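Long-range contacts in fructosyl amine: oxygen oxidoreductase (Aspergillus fumigatus, PDB 3DJE), which oxidatively deglycates fructosyl amino acids as an FAD-dependent amadoriase, and is here bound to a thio-fructose substrate analogue: residues 279-284 with 310-315; 259-264 with 410-415. All blocks are in the same frame, centred on the assembly; numbering follows the deposited sequence.

In the fold
Both contacts lie on the same side of the chain's centre, with their own centres about 8 Å apart. Along the chain the order is 259-264, 279-284, 310-315, 410-415, so contact 1 falls wholly between the two halves of contact 2. They share one mixed sheet, in which strands 263-265 and 274-289 are antiparallel neighbours. Contact 1 ties strand 274-289 to helix 307-320; contact 2 brings the loop before strand 419-420 against the turn before strand 263-265. The two meet directly, with E280 N 3.0 Å from R262 O, a probable hydrogen bond. Both reach the bound FSA: E280 comes from contact 1, F264 and R411 from contact 2. Distant parts of the chain thus meet at one ligand pocket.

Contact 1 of 2, residues 279-284 with 310-315; sequences DEHPGY and ETRVRA. With FSA (1-S-(carboxymethyl)-1-thio-beta-D-fructopyranose), chain D.
R312, on helix 307-320, reaches D279, H281 and Y284 with one side chain. Its guanidinium meets the D279 carboxylate side-on, with the two planes only 15° apart. Both of its donors go to a single oxygen: R312 NE lies 2.7 Å from D279 OD2, on the anti lone pair, and R312 NH2 lies 3.0 Å from the same OD2. The bend at chi3 (-64°) turns the guanidinium back to make this salt bridge. R312 NH2 also donates to Y284 OH at 2.9 Å, almost straight at 173°. That hydroxyl also bonds to E308, one helical turn before R312. H281 CG sits over one face of the guanidinium, with the ring steeply tilted to it; H281 CD2 is 3.5 Å from R312 NH2. G283 N donates to H281 ND1, while T237 bonds to H281 NE2, so both ring nitrogens are held. V313 follows on the helix; its CG2 packs against D279, 3.9 Å from CB and 3.7 Å from OD1. This second carboxylate oxygen is bonded to T237, which leaves D279 gripped from the helix and from strand 232-242. Next to D279, E280 holds the sugar with both carboxylate oxygens: OE1 accepts from FSA O3 at 2.5 Å and OE2 from FSA O4 at 2.7 Å. The arrangement is a helix packed on a beta-sheet through a salt bridge to the buried D279, next to E280 of the FSA pocket.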
loop_
_atom_site.group_PDB
_atom_site.type_symbol
_atom_site.label_atom_id
_atom_site.label_comp_id
_atom_site.label_asym_id
_atom_site.label_seq_id
_atom_site.Cartn_x
_atom_site.Cartn_y
_atom_site.Cartn_z
ATOM N N ASP A 279 -3.847 -13.290 -3.783
ATOM C CA ASP A 279 -5.152 -13.528 -4.405
ATOM C C ASP A 279 -5.911 -12.209 -4.488
ATOM O O ASP A 279 -6.106 -11.550 -3.474
ATOM C CB ASP A 279 -5.960 -14.572 -3.622
ATOM C CG ASP A 279 -6.177 -14.200 -2.141
ATOM O OD1 ASP A 279 -5.188 -13.895 -1.423
ATOM O OD2 ASP A 279 -7.348 -14.235 -1.685
ATOM N N GLU A 280 -6.347 -11.820 -5.683
ATOM C CA GLU A 280 -7.075 -10.563 -5.823
ATOM C C GLU A 280 -8.557 -10.696 -5.447
ATOM O O GLU A 280 -9.211 -11.699 -5.735
ATOM C CB GLU A 280 -6.886 -9.966 -7.234
ATOM C CG GLU A 280 -7.530 -8.584 -7.479
ATOM C CD GLU A 280 -6.984 -7.429 -6.610
ATOM O OE1 GLU A 280 -5.928 -7.590 -5.952
ATOM O OE2 GLU A 280 -7.629 -6.355 -6.583
ATOM N N HIS A 281 -9.052 -9.668 -4.774
ATOM C CA HIS A 281 -10.440 -9.581 -4.312
ATOM C C HIS A 281 -10.690 -8.162 -3.826
ATOM O O HIS A 281 -9.732 -7.385 -3.681
ATOM C CB HIS A 281 -10.723 -10.615 -3.214
ATOM C CG HIS A 281 -9.789 -10.536 -2.044
ATOM N ND1 HIS A 281 -9.859 -9.533 -1.099
ATOM C CD2 HIS A 281 -8.760 -11.333 -1.670
ATOM C CE1 HIS A 281 -8.922 -9.722 -0.189
ATOM N NE2 HIS A 281 -8.249 -10.814 -0.502
ATOM N N PRO A 282 -11.973 -7.773 -3.644
ATOM C CA PRO A 282 -12.292 -6.417 -3.199
ATOM C C PRO A 282 -11.962 -6.046 -1.734
ATOM O O PRO A 282 -12.215 -4.908 -1.343
ATOM C CB PRO A 282 -13.802 -6.297 -3.470
ATOM C CG PRO A 282 -14.115 -7.446 -4.407
ATOM C CD PRO A 282 -13.204 -8.527 -3.974
ATOM N N GLY A 283 -11.394 -6.977 -0.972
ATOM C CA GLY A 283 -10.901 -6.678 0.374
ATOM C C GLY A 283 -11.759 -7.216 1.500
ATOM O O GLY A 283 -12.939 -7.543 1.292
ATOM N N TYR A 284 -11.146 -7.339 2.680
ATOM C CA TYR A 284 -11.849 -7.660 3.936
ATOM C C TYR A 284 -11.934 -6.419 4.815
ATOM O O TYR A 284 -10.925 -5.744 5.051
ATOM C CB TYR A 284 -11.089 -8.713 4.736
ATOM C CG TYR A 284 -11.072 -10.091 4.153
ATOM C CD1 TYR A 284 -12.063 -11.010 4.486
ATOM C CD2 TYR A 284 -10.044 -10.500 3.299
ATOM C CE1 TYR A 284 -12.051 -12.287 3.956
ATOM C CE2 TYR A 284 -10.010 -11.783 2.769
ATOM C CZ TYR A 284 -11.029 -12.673 3.095
ATOM O OH TYR A 284 -11.009 -13.945 2.580
ATOM N N GLU A 310 -6.472 -18.875 0.994
ATOM C CA GLU A 310 -5.599 -19.953 0.546
ATOM C C GLU A 310 -6.160 -20.666 -0.690
ATOM O O GLU A 310 -5.425 -20.938 -1.633
ATOM C CB GLU A 310 -5.361 -20.975 1.650
ATOM C CG GLU A 310 -4.631 -22.220 1.162
ATOM C CD GLU A 310 -4.243 -23.164 2.292
ATOM O OE1 GLU A 310 -4.914 -23.144 3.347
ATOM O OE2 GLU A 310 -3.271 -23.933 2.125
ATOM N N THR A 311 -7.453 -20.985 -0.672
ATOM C CA THR A 311 -8.085 -21.658 -1.817
ATOM C C THR A 311 -7.959 -20.812 -3.091
ATOM O O THR A 311 -7.631 -21.331 -4.161
ATOM C CB THR A 311 -9.559 -21.998 -1.497
ATOM O OG1 THR A 311 -9.572 -22.836 -0.340
ATOM C CG2 THR A 311 -10.230 -22.736 -2.650
ATOM N N ARG A 312 -8.166 -19.502 -2.960
ATOM C CA ARG A 312 -8.038 -18.600 -4.103
ATOM C C ARG A 312 -6.602 -18.518 -4.613
ATOM O O ARG A 312 -6.382 -18.487 -5.816
ATOM C CB ARG A 312 -8.565 -17.204 -3.776
ATOM C CG ARG A 312 -10.060 -17.149 -3.507
ATOM C CD ARG A 312 -10.532 -15.712 -3.372
ATOM N NE ARG A 312 -9.921 -15.037 -2.215
ATOM C CZ ARG A 312 -10.520 -14.843 -1.042
ATOM N NH1 ARG A 312 -11.765 -15.262 -0.825
ATOM N NH2 ARG A 312 -9.868 -14.225 -0.075
ATOM N N VAL A 313 -5.633 -18.507 -3.692
ATOM C CA VAL A 313 -4.212 -18.504 -4.060
ATOM C C VAL A 313 -3.848 -19.745 -4.871
ATOM O O VAL A 313 -3.204 -19.638 -5.913
ATOM C CB VAL A 313 -3.297 -18.423 -2.807
ATOM C CG1 VAL A 313 -1.844 -18.751 -3.143
ATOM C CG2 VAL A 313 -3.406 -17.056 -2.152
ATOM N N ARG A 314 -4.266 -20.917 -4.394
ATOM C CA ARG A 314 -3.935 -22.178 -5.064
ATOM C C ARG A 314 -4.651 -22.301 -6.408
ATOM O O ARG A 314 -4.102 -22.890 -7.340
ATOM C CB ARG A 314 -4.196 -23.377 -4.147
ATOM C CG ARG A 314 -3.385 -23.305 -2.846
ATOM C CD ARG A 314 -3.356 -24.613 -2.094
ATOM N NE ARG A 314 -2.597 -24.509 -0.847
ATOM C CZ ARG A 314 -1.269 -24.560 -0.754
ATOM N NH1 ARG A 314 -0.694 -24.459 0.438
ATOM N NH2 ARG A 314 -0.512 -24.702 -1.841
ATOM N N ALA A 315 -5.846 -21.711 -6.511
ATOM C CA ALA A 315 -6.570 -21.633 -7.790
ATOM C C ALA A 315 -5.809 -20.795 -8.821
ATOM O O ALA A 315 -5.704 -21.168 -9.995
ATOM C CB ALA A 315 -7.975 -21.094 -7.580
HETATM O OAB FSA D . -0.854 -0.237 -7.172
HETATM C CAL FSA D . -0.557 -1.287 -7.780
HETATM O OAA FSA D . -0.031 -1.272 -8.923
HETATM C CAH FSA D . -0.842 -2.645 -7.170
HETATM S SAK FSA D . -1.736 -2.530 -5.653
HETATM C C1 FSA D . -1.888 -4.278 -5.411
HETATM C C2 FSA D . -3.054 -4.603 -4.467
HETATM O O2 FSA D . -2.882 -5.922 -3.923
HETATM C C3 FSA D . -4.398 -4.535 -5.201
HETATM O O3 FSA D . -4.468 -5.564 -6.199
HETATM C C4 FSA D . -5.585 -4.610 -4.237
HETATM O O4 FSA D . -6.804 -4.348 -4.953
HETATM C C5 FSA D . -5.463 -3.589 -3.101
HETATM O O5 FSA D . -5.647 -2.256 -3.586
HETATM C C6 FSA D . -4.103 -3.734 -2.434
HETATM O O6 FSA D . -3.066 -3.605 -3.422
#

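Contact 2 of 2, residues 259-264 with 410-415; sequences NIERGF and GRFGGP. With FSA (1-S-(carboxymethyl)-1-thio-beta-D-fructopyranose), chain D.
The backbones of E261 and G413 come closest here, their CA atoms 4.2 Å apart, without a direct hydrogen bond between the segments. Segment 259-264 is a tight turn between strands 256-259 and 263-265. R262 and G263 both face N259 in a classic beta bulge, and N259 OD1 accepts from E261 N in an Asx turn. The loop 410-415 is joined to this turn largely by water. One water bridges I260 O and F412 N, accepting from the latter; another links E261 O to G414 N, at 2.8 Å from each. G413 CA also makes a CA-H...O contact of 3.6 Å with E261 O. E261 and F412 run side by side in the same direction, with E261 CG 3.9 Å from F412 CB. The E261 carboxylate continues to the amides of C101 and S102. The F412 side chain touches E104 and R108 of helix 103-113. Its neighbour R411 turns to the sugar; the extended chain carries the guanidinium there, and NH1 forms a salt bridge with D339. The edge of the F264 ring meets FSA O2 in plane. R411 NH2 donates to FSA O5 at 3.0 Å, and R411 NE donates to FSA O4 at 2.9 Å.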
loop_
_atom_site.group_PDB
_atom_site.type_symbol
_atom_site.label_atom_id
_atom_site.label_comp_id
_atom_site.label_asym_id
_atom_site.label_seq_id
_atom_site.Cartn_x
_atom_site.Cartn_y
_atom_site.Cartn_z
ATOM N N ASN A 259 -3.220 -10.478 -12.760
ATOM C CA ASN A 259 -4.564 -10.522 -13.335
ATOM C C ASN A 259 -5.497 -9.933 -12.297
ATOM O O ASN A 259 -5.558 -10.413 -11.157
ATOM C CB ASN A 259 -4.970 -11.954 -13.706
ATOM C CG ASN A 259 -6.357 -12.032 -14.337
ATOM O OD1 ASN A 259 -7.348 -11.627 -13.738
ATOM N ND2 ASN A 259 -6.431 -12.598 -15.542
ATOM N N ILE A 260 -6.222 -8.898 -12.703
ATOM C CA ILE A 260 -7.012 -8.106 -11.763
ATOM C C ILE A 260 -8.258 -8.839 -11.255
ATOM O O ILE A 260 -8.958 -8.335 -10.381
ATOM C CB ILE A 260 -7.353 -6.712 -12.338
ATOM C CG1 ILE A 260 -8.361 -6.811 -13.489
ATOM C CG2 ILE A 260 -6.070 -6.009 -12.789
ATOM C CD1 ILE A 260 -8.857 -5.463 -13.991
ATOM N N GLU A 261 -8.508 -10.029 -11.796
ATOM C CA GLU A 261 -9.597 -10.883 -11.319
ATOM C C GLU A 261 -9.129 -12.176 -10.664
ATOM O O GLU A 261 -9.955 -13.030 -10.319
ATOM C CB GLU A 261 -10.523 -11.238 -12.491
ATOM C CG GLU A 261 -11.190 -10.031 -13.118
ATOM C CD GLU A 261 -12.211 -10.438 -14.134
ATOM O OE1 GLU A 261 -13.351 -10.785 -13.726
ATOM O OE2 GLU A 261 -11.866 -10.412 -15.328
ATOM N N ARG A 262 -7.818 -12.346 -10.504
ATOM C CA ARG A 262 -7.290 -13.592 -9.970
ATOM C C ARG A 262 -6.222 -13.343 -8.915
ATOM O O ARG A 262 -6.253 -13.919 -7.828
ATOM C CB ARG A 262 -6.708 -14.471 -11.087
ATOM C CG ARG A 262 -7.694 -14.823 -12.204
ATOM C CD ARG A 262 -8.716 -15.848 -11.711
ATOM N NE ARG A 262 -9.525 -16.357 -12.820
ATOM C CZ ARG A 262 -10.701 -15.862 -13.198
ATOM N NH1 ARG A 262 -11.248 -14.839 -12.554
ATOM N NH2 ARG A 262 -11.340 -16.402 -14.237
ATOM N N GLY A 263 -5.260 -12.491 -9.244
ATOM C CA GLY A 263 -4.132 -12.296 -8.354
ATOM C C GLY A 263 -2.834 -12.012 -9.079
ATOM O O GLY A 263 -2.795 -11.809 -10.302
ATOM N N PHE A 264 -1.758 -12.001 -8.307
ATOM C CA PHE A 264 -0.467 -11.668 -8.863
ATOM C C PHE A 264 0.676 -12.272 -8.074
ATOM O O PHE A 264 0.511 -12.697 -6.925
ATOM C CB PHE A 264 -0.296 -10.146 -8.984
ATOM C CG PHE A 264 -0.437 -9.396 -7.683
ATOM C CD1 PHE A 264 0.682 -9.132 -6.876
ATOM C CD2 PHE A 264 -1.684 -8.916 -7.282
ATOM C CE1 PHE A 264 0.552 -8.399 -5.680
ATOM C CE2 PHE A 264 -1.833 -8.192 -6.088
ATOM C CZ PHE A 264 -0.707 -7.934 -5.279
ATOM N N GLY A 410 -13.987 -0.602 -7.824
ATOM C CA GLY A 410 -13.258 -0.974 -9.030
ATOM C C GLY A 410 -12.384 -2.205 -8.902
ATOM O O GLY A 410 -11.634 -2.526 -9.829
ATOM N N ARG A 411 -12.486 -2.906 -7.775
ATOM C CA ARG A 411 -11.754 -4.158 -7.580
ATOM C C ARG A 411 -12.617 -5.368 -7.920
ATOM O O ARG A 411 -13.849 -5.322 -7.800
ATOM C CB ARG A 411 -11.245 -4.285 -6.142
ATOM C CG ARG A 411 -10.309 -3.164 -5.699
ATOM C CD ARG A 411 -9.815 -3.466 -4.296
ATOM N NE ARG A 411 -8.789 -2.530 -3.822
ATOM C CZ ARG A 411 -9.015 -1.504 -3.003
ATOM N NH1 ARG A 411 -10.250 -1.235 -2.567
ATOM N NH2 ARG A 411 -8.001 -0.730 -2.604
ATOM N N PHE A 412 -11.947 -6.442 -8.315
ATOM C CA PHE A 412 -12.586 -7.692 -8.716
ATOM C C PHE A 412 -11.909 -8.886 -8.050
ATOM O O PHE A 412 -10.917 -8.728 -7.324
ATOM C CB PHE A 412 -12.541 -7.838 -10.242
ATOM C CG PHE A 412 -13.371 -6.819 -10.952
ATOM C CD1 PHE A 412 -14.737 -7.027 -11.129
ATOM C CD2 PHE A 412 -12.804 -5.627 -11.400
ATOM C CE1 PHE A 412 -15.528 -6.070 -11.774
ATOM C CE2 PHE A 412 -13.585 -4.665 -12.042
ATOM C CZ PHE A 412 -14.946 -4.888 -12.229
ATOM N N GLY A 413 -12.443 -10.082 -8.292
ATOM C CA GLY A 413 -11.826 -11.308 -7.793
ATOM C C GLY A 413 -12.590 -11.972 -6.658
ATOM O O GLY A 413 -13.361 -11.319 -5.943
ATOM N N GLY A 414 -12.365 -13.276 -6.487
ATOM C CA GLY A 414 -13.039 -14.025 -5.425
ATOM C C GLY A 414 -14.544 -13.876 -5.578
ATOM O O GLY A 414 -15.060 -13.995 -6.692
ATOM N N PRO A 415 -15.251 -13.564 -4.476
ATOM C CA PRO A 415 -16.715 -13.467 -4.527
ATOM C C PRO A 415 -17.216 -12.158 -5.116
ATOM O O PRO A 415 -18.429 -11.937 -5.183
ATOM C CB PRO A 415 -17.115 -13.553 -3.050
ATOM C CG PRO A 415 -15.980 -12.920 -2.333
ATOM C CD PRO A 415 -14.732 -13.271 -3.127
HETATM O OAB FSA D . -0.854 -0.237 -7.172
HETATM C CAL FSA D . -0.557 -1.287 -7.780
HETATM O OAA FSA D . -0.031 -1.272 -8.923
HETATM C CAH FSA D . -0.842 -2.645 -7.170
HETATM S SAK FSA D . -1.736 -2.530 -5.653
HETATM C C1 FSA D . -1.888 -4.278 -5.411
HETATM C C2 FSA D . -3.054 -4.603 -4.467
HETATM O O2 FSA D . -2.882 -5.922 -3.923
HETATM C C3 FSA D . -4.398 -4.535 -5.201
HETATM O O3 FSA D . -4.468 -5.564 -6.199
HETATM C C4 FSA D . -5.585 -4.610 -4.237
HETATM O O4 FSA D . -6.804 -4.348 -4.953
HETATM C C5 FSA D . -5.463 -3.589 -3.101
HETATM O O5 FSA D . -5.647 -2.256 -3.586
HETATM C C6 FSA D . -4.103 -3.734 -2.434
HETATM O O6 FSA D . -3.066 -3.605 -3.422
HETATM O O HOH W 1 -9.100 -6.103 -8.754
HETATM O O HOH W 2 -13.831 -11.413 -10.990
HETATM O O HOH W 3 -10.972 -14.779 -8.394
#